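Local coordinates for protein acetyltransferase (PDB 4JXR) that probably transfers an acetyl group from acetyl-CoA to an acceptor, as a GNAT-superfamily enzyme of the phosphinothricin acetyltransferase type, at residues I89-S92 and P93-G97. Sequence-based numbering, arbitrary orientation.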
loop_
_atom_site.group_PDB
_atom_site.type_symbol
_atom_site.label_atom_id
_atom_site.label_comp_id
_atom_site.label_asym_id
_atom_site.label_seq_id
_atom_site.Cartn_x
_atom_site.Cartn_y
_atom_site.Cartn_z
ATOM N N ILE A 89 -6.175 -7.696 11.895
ATOM C CA ILE A 89 -6.835 -8.497 12.916
ATOM C C ILE A 89 -6.771 -9.947 12.513
ATOM O O ILE A 89 -7.177 -10.293 11.413
ATOM C CB ILE A 89 -8.297 -8.097 13.077
ATOM C CG1 ILE A 89 -8.476 -6.624 13.346
ATOM C CG2 ILE A 89 -8.961 -8.934 14.184
ATOM C CD1 ILE A 89 -9.904 -6.228 13.244
ATOM N N TYR A 90 -6.330 -10.821 13.424
ATOM C CA TYR A 90 -6.253 -12.270 13.173
ATOM C C TYR A 90 -6.788 -13.017 14.368
ATOM O O TYR A 90 -6.283 -12.905 15.464
ATOM C CB TYR A 90 -4.824 -12.702 12.871
ATOM C CG TYR A 90 -4.332 -12.098 11.573
ATOM C CD1 TYR A 90 -4.580 -12.721 10.385
ATOM C CD2 TYR A 90 -3.620 -10.920 11.542
ATOM C CE1 TYR A 90 -4.199 -12.149 9.187
ATOM C CE2 TYR A 90 -3.245 -10.336 10.320
ATOM C CZ TYR A 90 -3.575 -10.963 9.169
ATOM O OH TYR A 90 -3.194 -10.395 7.967
ATOM N N LEU A 91 -7.821 -13.818 14.140
ATOM C CA LEU A 91 -8.427 -14.668 15.151
ATOM C C LEU A 91 -8.142 -16.115 14.858
ATOM O O LEU A 91 -8.310 -16.561 13.728
ATOM C CB LEU A 91 -9.941 -14.497 15.098
ATOM C CG LEU A 91 -10.455 -13.135 15.429
ATOM C CD1 LEU A 91 -11.965 -13.066 15.293
ATOM C CD2 LEU A 91 -10.028 -12.688 16.797
ATOM N N SER A 92 -7.793 -16.877 15.868
ATOM C CA SER A 92 -7.757 -18.335 15.749
ATOM C C SER A 92 -9.168 -18.823 15.462
ATOM O O SER A 92 -10.172 -18.185 15.828
ATOM C CB SER A 92 -7.239 -18.956 17.010
ATOM O OG SER A 92 -8.084 -18.781 18.078
ATOM N N PRO A 93 -9.289 -20.008 14.825
ATOM C CA PRO A 93 -10.632 -20.519 14.522
ATOM C C PRO A 93 -11.535 -20.549 15.739
ATOM O O PRO A 93 -12.725 -20.192 15.611
ATOM C CB PRO A 93 -10.340 -21.908 13.987
ATOM C CG PRO A 93 -9.034 -21.711 13.254
ATOM C CD PRO A 93 -8.245 -20.826 14.185
ATOM N N GLU A 94 -11.000 -20.906 16.904
ATOM C CA GLU A 94 -11.811 -21.058 18.103
ATOM C C GLU A 94 -12.283 -19.743 18.687
ATOM O O GLU A 94 -13.214 -19.739 19.504
ATOM C CB GLU A 94 -11.031 -21.824 19.182
ATOM C CG GLU A 94 -9.901 -21.005 19.811
ATOM C CD GLU A 94 -9.550 -21.427 21.230
ATOM O OE1 GLU A 94 -8.590 -22.213 21.397
ATOM O OE2 GLU A 94 -10.226 -20.956 22.174
ATOM N N ALA A 95 -11.665 -18.641 18.240
ATOM C CA ALA A 95 -12.017 -17.315 18.709
ATOM C C ALA A 95 -13.097 -16.656 17.859
ATOM O O ALA A 95 -13.461 -15.530 18.143
ATOM C CB ALA A 95 -10.788 -16.402 18.719
ATOM N N ARG A 96 -13.517 -17.274 16.758
ATOM C CA ARG A 96 -14.456 -16.637 15.839
ATOM C C ARG A 96 -15.874 -16.790 16.363
ATOM O O ARG A 96 -16.192 -17.780 17.053
ATOM C CB ARG A 96 -14.245 -17.200 14.444
ATOM C CG ARG A 96 -12.859 -16.903 13.869
ATOM C CD ARG A 96 -12.458 -17.553 12.557
ATOM N NE ARG A 96 -10.976 -17.496 12.385
ATOM C CZ ARG A 96 -10.269 -18.269 11.556
ATOM N NH1 ARG A 96 -10.883 -19.156 10.774
ATOM N NH2 ARG A 96 -8.972 -18.194 11.485
ATOM N N GLY A 97 -16.743 -15.838 16.056
ATOM C CA GLY A 97 -18.152 -15.933 16.457
ATOM C C GLY A 97 -18.487 -15.609 17.893
ATOM O O GLY A 97 -19.513 -16.032 18.437
#
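The guanidinium of R96 turns one edge to the backbone carbonyl of L91. One of its faces lies against P93, whose CA sits 3.7 Å above the plane, over the centre of the group. Two nitrogens share the L91 oxygen side-on. R96 NH2 is 2.9 Å from L91 O and meets it nearly end-on to the carbonyl, with a C=O...N angle of 165°. R96 NE, 3.1 Å from L91 O, comes from above the carbonyl plane and makes the more bent bond. The oxygen lies close to the guanidinium plane, and the two bonds to it together limit rotation of the group. An extended chain from CG to NE carries R96 back over the turn. On the way R96 CG passes L91 CB at 4.0 Å, the two side chains running in opposite directions. NH2 also makes a salt bridge with E23, so one nitrogen serves both a carbonyl and a carboxylate.

The turn itself is a short 3-10 segment. A95 N donates to S92 O at 2.9 Å, and R96 N to P93 O. A95 CB touches L91 CB at 4.2 Å. S92 OG stands between its own backbone N and carbonyl carbon (chi1 67°). There it hydrogen-bonds to I67 O.

R96 begins the R-x-x-G-x-G signature of GNAT enzymes, whose backbone amides typically bind the pyrophosphate of acetyl-CoA. I89, L91 and G97 bind acetyl-CoA in this protein. In this chain a citrate instead accepts a bond from G97 N. The turn links strand 84-91 to helix 100-115. L91 and A95 both rest on I100 of that helix, A95 also touches I67 on strand 66-74, and P93 packs on E23 of helix 14-27.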